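Local coordinates for protein AvrRxo1-ORF1 (Xanthomonas oryzae pv. oryzicola, PDB 4Z8V) that probably acts as a kinase-like effector toxin with a zeta-toxin-type P-loop domain, crystallised in complex with its partner protein AvrRxo1-ORF2, at residues 2-7 / 123-128; 63-68 / 178-183; 75-80 / 184-189. All coordinates share one frame; numbering follows the deposited sequence.

Interaction 1. Residues 2-7 / 123-128; sequences TQRKGT and SSAQVH
The capping box that starts helix 124-143 is where the N-terminal loop docks, with R4, K5, G6 and T7 lying against S123, A125, Q126 and V127. The box is reciprocal: Q126 N donates to S123 OG at 3.2 Å, and S123 N donates to Q126 OE1 at 3.0 Å. With OE1 committed there, the amide rotation is fixed and NE2 faces the loop, where it donates to K5 O at 2.6 Å; the N-H...O angle is 164° and the donor lies in the carbonyl plane. CG of Q126 stands beside its own backbone N (chi1 -75°) and the chain then runs extended, which carries the amide to the loop. A backbone bond from T7 N to Q126 O (3.0 Å) is the second link between loop and helix. R4 is the centre of an inverse gamma turn; R4 CG lies 3.8 Å from Q126 CG, the two chains crossing at a slant, and R4 CD comes 3.4 Å from S123 OG. S96 of the AvrRxo1-ORF2 chain packs on A125. T7 OG1 is hydrogen-bonded to E130 farther along the helix, while T7 CG2 meets V127 CG1 at 4.0 Å.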
# COMPACT_ATOMS: atom_id res chain seq x y z
N THR A 2 8.33 -45.65 -2.45
CA THR A 2 7.15 -46.08 -1.66
C THR A 2 6.22 -44.95 -1.20
O THR A 2 5.00 -45.11 -1.13
CB THR A 2 7.58 -46.93 -0.42
OG1 THR A 2 6.42 -47.41 0.29
CG2 THR A 2 8.46 -46.12 0.53
N GLN A 3 6.84 -43.81 -0.90
CA GLN A 3 6.14 -42.57 -0.63
C GLN A 3 7.14 -41.53 -1.10
O GLN A 3 8.20 -41.88 -1.64
CB GLN A 3 5.89 -42.43 0.88
CG GLN A 3 7.14 -42.04 1.67
CD GLN A 3 7.17 -42.63 3.07
OE1 GLN A 3 7.42 -43.83 3.24
NE2 GLN A 3 6.93 -41.79 4.07
N ARG A 4 6.82 -40.25 -0.89
CA ARG A 4 7.78 -39.19 -1.16
C ARG A 4 8.93 -39.16 -0.13
O ARG A 4 9.06 -38.19 0.63
CB ARG A 4 7.07 -37.83 -1.21
CG ARG A 4 7.00 -37.17 -2.60
CD ARG A 4 7.12 -35.65 -2.45
NE ARG A 4 6.78 -35.28 -1.07
CZ ARG A 4 6.89 -34.06 -0.55
NH1 ARG A 4 6.55 -33.86 0.71
NH2 ARG A 4 7.32 -33.05 -1.30
N LYS A 5 9.73 -40.22 -0.08
CA LYS A 5 11.02 -40.19 0.62
C LYS A 5 11.98 -39.36 -0.23
O LYS A 5 11.84 -39.32 -1.46
CB LYS A 5 11.61 -41.59 0.80
CG LYS A 5 10.76 -42.57 1.60
CD LYS A 5 11.44 -43.94 1.69
CE LYS A 5 12.76 -43.88 2.46
NZ LYS A 5 13.57 -45.14 2.33
N GLY A 6 12.94 -38.71 0.41
CA GLY A 6 13.98 -37.99 -0.31
C GLY A 6 15.03 -38.93 -0.85
O GLY A 6 15.19 -40.06 -0.37
N THR A 7 15.78 -38.46 -1.84
CA THR A 7 16.81 -39.26 -2.49
C THR A 7 17.99 -39.49 -1.56
O THR A 7 18.77 -40.42 -1.75
CB THR A 7 17.27 -38.62 -3.79
OG1 THR A 7 17.58 -37.23 -3.56
CG2 THR A 7 16.17 -38.72 -4.85
N SER A 123 10.16 -36.03 -7.38
CA SER A 123 9.69 -34.64 -7.35
C SER A 123 10.85 -33.73 -6.95
O SER A 123 11.83 -34.19 -6.35
CB SER A 123 8.57 -34.48 -6.34
OG SER A 123 9.08 -34.64 -5.02
N SER A 124 10.74 -32.45 -7.29
CA SER A 124 11.74 -31.46 -6.89
C SER A 124 12.06 -31.56 -5.41
O SER A 124 13.23 -31.50 -5.01
CB SER A 124 11.26 -30.05 -7.23
OG SER A 124 11.61 -29.72 -8.56
N ALA A 125 11.03 -31.73 -4.59
CA ALA A 125 11.23 -31.79 -3.15
C ALA A 125 11.98 -33.05 -2.72
O ALA A 125 12.71 -33.04 -1.72
CB ALA A 125 9.92 -31.70 -2.42
N GLN A 126 11.80 -34.14 -3.47
CA GLN A 126 12.50 -35.38 -3.19
C GLN A 126 14.00 -35.23 -3.42
O GLN A 126 14.81 -35.76 -2.63
CB GLN A 126 11.96 -36.53 -4.05
CG GLN A 126 10.61 -37.06 -3.62
CD GLN A 126 10.24 -38.34 -4.35
OE1 GLN A 126 9.77 -38.30 -5.49
NE2 GLN A 126 10.46 -39.47 -3.69
N VAL A 127 14.37 -34.51 -4.48
CA VAL A 127 15.78 -34.31 -4.81
C VAL A 127 16.42 -33.05 -4.21
O VAL A 127 17.61 -32.81 -4.44
CB VAL A 127 16.04 -34.26 -6.33
CG1 VAL A 127 15.48 -35.47 -7.03
CG2 VAL A 127 15.46 -32.98 -6.93
N HIS A 128 15.67 -32.23 -3.48
CA HIS A 128 16.19 -30.92 -3.08
C HIS A 128 17.41 -31.01 -2.16
O HIS A 128 18.43 -30.37 -2.40
CB HIS A 128 15.14 -30.01 -2.43
CG HIS A 128 15.73 -28.74 -1.89
ND1 HIS A 128 15.99 -27.64 -2.68
CD2 HIS A 128 16.15 -28.40 -0.64
CE1 HIS A 128 16.53 -26.68 -1.95
NE2 HIS A 128 16.64 -27.12 -0.71

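Interaction 2. Residues 63-68 / 178-183; sequences GCQPTL and GRKVEL
P66, T67 and L68 run beside R179 to E182 at the start of a parallel strand pair, 67-72 with 180-186. The evidence is two parallel bridges, T67 with K180 and L68 with V181, and three backbone hydrogen bonds: K180 N to P66 O (2.9 Å), L68 N to K180 O (2.7 Å, 173° at the hydrogen) and E182 N to L68 O (2.9 Å). L68 thus bonds on both sides of V181, the alternation expected of parallel strands.

This paired end is the tight part. At chi1 -62° T67 places CG2 opposite the backbone N, alongside E182 and 3.8 Å from its CB. The extended aliphatic chain of R179 passes along the backbone of P66 and T67, CD coming 4.0 Å from T67 C, before the buried guanidinium finds the carbonyls of A153, L142 and R143.

Toward the strand starts the contact loosens and meets solvent. Beside the first backbone bond, where the pairing begins, a water lies within hydrogen-bonding distance of P66 O (2.8 Å) and G178 O (2.9 Å). Q65 is exposed and touches K180 through OE1, 3.6 Å from CD of the lysine. The lysine chain bends at chi2 and leads away, NZ reaching S237 O, with a bound phosphate near its side chain.

Adjacent parallel strands with helices packed on them are consistent with the P-loop NTPase core of the zeta-toxin family. L68 and V181 share the face packed by helix 164-176, through Y170 and L173 on L68 and A174 on V181, whereas T67 and K180 point to the other face; strand 155-157 continues the sheet beyond 67-72, and strand 239-246 beyond 180-186.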
# COMPACT_ATOMS: atom_id res chain seq x y z
N GLY A 63 38.69 -9.61 -20.42
CA GLY A 63 39.31 -8.58 -19.59
C GLY A 63 38.64 -8.39 -18.24
O GLY A 63 38.83 -7.36 -17.57
N CYS A 64 37.86 -9.38 -17.82
CA CYS A 64 37.17 -9.27 -16.55
C CYS A 64 38.05 -9.81 -15.41
O CYS A 64 38.56 -10.93 -15.48
CB CYS A 64 35.81 -9.97 -16.62
SG CYS A 64 34.92 -9.92 -15.07
N GLN A 65 38.27 -8.99 -14.39
CA GLN A 65 39.09 -9.44 -13.26
C GLN A 65 38.28 -10.42 -12.40
O GLN A 65 37.06 -10.50 -12.59
CB GLN A 65 39.60 -8.23 -12.45
CG GLN A 65 38.54 -7.42 -11.70
CD GLN A 65 39.16 -6.17 -11.05
OE1 GLN A 65 39.17 -6.05 -9.83
NE2 GLN A 65 39.69 -5.26 -11.87
N PRO A 66 38.95 -11.20 -11.51
CA PRO A 66 38.18 -12.19 -10.73
C PRO A 66 36.97 -11.54 -10.07
O PRO A 66 37.11 -10.53 -9.36
CB PRO A 66 39.17 -12.67 -9.67
CG PRO A 66 40.53 -12.48 -10.33
CD PRO A 66 40.39 -11.23 -11.18
N THR A 67 35.80 -12.11 -10.33
CA THR A 67 34.53 -11.50 -9.96
C THR A 67 33.51 -12.54 -9.50
O THR A 67 33.41 -13.64 -10.07
CB THR A 67 33.94 -10.71 -11.16
OG1 THR A 67 34.83 -9.65 -11.53
CG2 THR A 67 32.54 -10.10 -10.81
N LEU A 68 32.78 -12.20 -8.45
CA LEU A 68 31.60 -12.96 -8.10
C LEU A 68 30.41 -12.19 -8.66
O LEU A 68 30.06 -11.13 -8.12
CB LEU A 68 31.50 -13.13 -6.57
CG LEU A 68 30.54 -14.16 -5.97
CD1 LEU A 68 30.88 -14.43 -4.50
CD2 LEU A 68 29.13 -13.67 -6.05
N GLY A 178 39.90 -12.64 -3.16
CA GLY A 178 40.28 -11.55 -4.04
C GLY A 178 39.32 -11.24 -5.18
O GLY A 178 39.72 -10.67 -6.21
N ARG A 179 38.04 -11.59 -5.01
CA ARG A 179 37.05 -11.32 -6.06
C ARG A 179 36.31 -10.01 -5.84
O ARG A 179 35.98 -9.64 -4.70
CB ARG A 179 36.03 -12.46 -6.15
CG ARG A 179 36.57 -13.77 -6.70
CD ARG A 179 35.46 -14.80 -6.80
NE ARG A 179 35.86 -16.05 -7.45
CZ ARG A 179 36.18 -17.16 -6.79
NH1 ARG A 179 36.16 -17.18 -5.46
NH2 ARG A 179 36.53 -18.25 -7.47
N LYS A 180 36.07 -9.30 -6.94
CA LYS A 180 35.11 -8.19 -6.97
C LYS A 180 33.70 -8.79 -6.83
O LYS A 180 33.49 -9.96 -7.13
CB LYS A 180 35.22 -7.50 -8.32
CG LYS A 180 35.43 -5.99 -8.27
CD LYS A 180 36.58 -5.58 -7.34
CE LYS A 180 36.84 -4.07 -7.42
NZ LYS A 180 37.85 -3.65 -6.40
N VAL A 181 32.73 -8.00 -6.35
CA VAL A 181 31.34 -8.46 -6.31
C VAL A 181 30.50 -7.63 -7.27
O VAL A 181 30.29 -6.44 -7.04
CB VAL A 181 30.70 -8.33 -4.89
CG1 VAL A 181 29.22 -8.72 -4.91
CG2 VAL A 181 31.45 -9.17 -3.85
N GLU A 182 30.03 -8.24 -8.35
CA GLU A 182 29.14 -7.51 -9.25
C GLU A 182 27.74 -8.00 -8.92
O GLU A 182 27.43 -9.18 -9.14
CB GLU A 182 29.48 -7.77 -10.73
CG GLU A 182 28.81 -6.78 -11.70
CD GLU A 182 29.27 -5.32 -11.50
OE1 GLU A 182 30.41 -5.09 -10.99
OE2 GLU A 182 28.49 -4.40 -11.88
N LEU A 183 26.92 -7.14 -8.33
CA LEU A 183 25.63 -7.61 -7.86
C LEU A 183 24.53 -6.88 -8.59
O LEU A 183 24.46 -5.63 -8.55
CB LEU A 183 25.48 -7.47 -6.33
CG LEU A 183 24.27 -8.17 -5.69
CD1 LEU A 183 24.55 -8.54 -4.24
CD2 LEU A 183 22.98 -7.32 -5.81
O HOH W 1 39.26 -8.88 -8.49

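Interaction 3. Residues 75-80 / 184-189; sequences TATGKT and CDIDAP. With PO4 (phosphate ion), chain C; PO4 (phosphate ion), chain H.
T77 and K79 of what is, by sequence and geometry, probably a P-loop (Walker A motif) rest on I186 and A188 at the end of strand 180-186. Three features support the assignment: the run from G73 to T80 has the GxxxxGKT pattern, it joins strand 67-72 to helix 79-86, and its backbone amides wrap phosphate, as in P-loop NTPases.

Between the two segments the interaction is wholly van der Waals, with no hydrogen bond. With chi1 at 44°, T77 OG1 lies between its backbone N and carbonyl carbon, and CG2, beside the N, is turned to A188, meeting its CB at 3.8 Å. I186 reaches the motif with two branches: CG2 lies 4.0 Å from T77 OG1, and CD1 lies 3.9 Å from K79 CG, so the isoleucine underlies both the loop and the first helical turn.

Hydrogen bonds to the anions form the second group. One phosphate takes G78 N and K79 N on the same oxygen, O4, the latter at 2.8 Å with 167° at the hydrogen, and T80 N on O1 at 2.9 Å; T80 OG1 adds a weak bond to O1. The other phosphate accepts from A76 N on O2 at 2.9 Å. Both ions probably come from the crystallisation liquor, but their placement is consistent with a nucleotide-phosphate pocket.

Bonds to the surrounding fold hold the polar groups in place. T77 OG1 bonds to N74 O within the loop. The carboxylates form salt bridges, D185 with R72 and R225, and D187 with R222 and R225. The K79 chain bends at chi2 and chi3, and NZ bonds to the carbonyls of L71 and G73; it is therefore CE that lies 3.2 Å from O3 of the phosphate held by A76.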
# COMPACT_ATOMS: atom_id res chain seq x y z
N THR A 75 12.19 -15.48 -6.82
CA THR A 75 11.87 -16.40 -7.90
C THR A 75 11.09 -15.71 -9.04
O THR A 75 10.15 -14.94 -8.79
CB THR A 75 10.99 -17.52 -7.32
OG1 THR A 75 11.64 -18.08 -6.17
CG2 THR A 75 10.70 -18.60 -8.36
N ALA A 76 11.46 -16.03 -10.28
CA ALA A 76 10.71 -15.58 -11.47
C ALA A 76 10.50 -14.07 -11.51
O ALA A 76 9.42 -13.60 -11.83
CB ALA A 76 9.36 -16.31 -11.57
N THR A 77 11.54 -13.31 -11.19
CA THR A 77 11.47 -11.87 -11.28
C THR A 77 12.01 -11.34 -12.62
O THR A 77 11.86 -10.15 -12.91
CB THR A 77 12.25 -11.21 -10.14
OG1 THR A 77 13.50 -11.88 -9.98
CG2 THR A 77 11.45 -11.28 -8.84
N GLY A 78 12.62 -12.21 -13.43
CA GLY A 78 13.15 -11.78 -14.72
C GLY A 78 14.66 -11.59 -14.68
O GLY A 78 15.20 -10.68 -15.32
N LYS A 79 15.34 -12.45 -13.92
CA LYS A 79 16.78 -12.32 -13.69
C LYS A 79 17.62 -12.67 -14.91
O LYS A 79 18.67 -12.06 -15.15
CB LYS A 79 17.22 -13.22 -12.53
CG LYS A 79 16.53 -12.95 -11.23
CD LYS A 79 17.51 -13.21 -10.08
CE LYS A 79 17.10 -14.38 -9.23
NZ LYS A 79 17.96 -14.47 -8.01
N THR A 80 17.17 -13.69 -15.64
CA THR A 80 17.86 -14.13 -16.87
C THR A 80 17.91 -13.02 -17.93
O THR A 80 18.97 -12.72 -18.47
CB THR A 80 17.21 -15.40 -17.46
OG1 THR A 80 17.39 -16.50 -16.55
CG2 THR A 80 17.83 -15.75 -18.81
N CYS A 184 23.68 -7.65 -9.27
CA CYS A 184 22.43 -7.12 -9.81
C CYS A 184 21.27 -7.63 -8.98
O CYS A 184 21.15 -8.85 -8.75
CB CYS A 184 22.23 -7.54 -11.27
SG CYS A 184 23.09 -6.52 -12.45
N ASP A 185 20.42 -6.71 -8.55
CA ASP A 185 19.32 -7.03 -7.66
C ASP A 185 18.06 -6.71 -8.47
O ASP A 185 17.90 -5.59 -8.98
CB ASP A 185 19.42 -6.17 -6.39
CG ASP A 185 18.40 -6.55 -5.31
OD1 ASP A 185 17.67 -7.57 -5.46
OD2 ASP A 185 18.35 -5.83 -4.28
N ILE A 186 17.20 -7.71 -8.61
CA ILE A 186 16.08 -7.65 -9.54
C ILE A 186 14.77 -7.84 -8.80
O ILE A 186 14.59 -8.84 -8.09
CB ILE A 186 16.23 -8.70 -10.68
CG1 ILE A 186 17.55 -8.46 -11.43
CG2 ILE A 186 15.07 -8.62 -11.67
CD1 ILE A 186 18.59 -9.58 -11.22
N ASP A 187 13.87 -6.86 -8.94
CA ASP A 187 12.60 -6.92 -8.25
C ASP A 187 11.43 -6.97 -9.22
O ASP A 187 11.46 -6.30 -10.27
CB ASP A 187 12.41 -5.69 -7.36
CG ASP A 187 11.19 -5.81 -6.45
OD1 ASP A 187 11.29 -6.51 -5.42
OD2 ASP A 187 10.13 -5.21 -6.77
N ALA A 188 10.42 -7.76 -8.86
CA ALA A 188 9.10 -7.71 -9.50
C ALA A 188 8.06 -7.77 -8.39
O ALA A 188 8.36 -8.27 -7.30
CB ALA A 188 8.92 -8.88 -10.46
N PRO A 189 6.84 -7.26 -8.65
CA PRO A 189 5.77 -7.41 -7.66
C PRO A 189 5.48 -8.88 -7.44
O PRO A 189 5.69 -9.67 -8.35
CB PRO A 189 4.56 -6.75 -8.33
CG PRO A 189 5.17 -5.72 -9.30
CD PRO A 189 6.45 -6.39 -9.79
P PO4 C . 13.82 -15.64 -14.25
O1 PO4 C . 14.76 -15.24 -15.36
O2 PO4 C . 14.20 -17.00 -13.72
O3 PO4 C . 12.41 -15.70 -14.79
O4 PO4 C . 13.86 -14.63 -13.12
P PO4 H . 14.92 -17.04 -10.51
O1 PO4 H . 14.67 -15.60 -10.92
O2 PO4 H . 13.65 -17.85 -10.69
O3 PO4 H . 15.37 -17.06 -9.06
O4 PO4 H . 15.99 -17.66 -11.37

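How the interactions relate
Interactions 2 and 3 follow two neighbouring parallel strands, 67-72 and 180-186, from one end to the other: interaction 2 pairs their beginnings, and interaction 3 joins what follows the first strand, the phosphate-binding loop, to the end of the second. Their segments 178-183 and 184-189 adjoin in sequence, and the centres lie 21 Å apart; the phosphates of the P-loop are at the C-terminal ends of the strands, with interaction 3. Interaction 1 belongs to a different region, where the N-terminal loop meets helix 124-143 near the AvrRxo1-ORF2 chain. Its centre is 28 Å from that of interaction 3, with nearest atoms about 11 Å apart, and 36 Å from that of interaction 2, across the chain's centre.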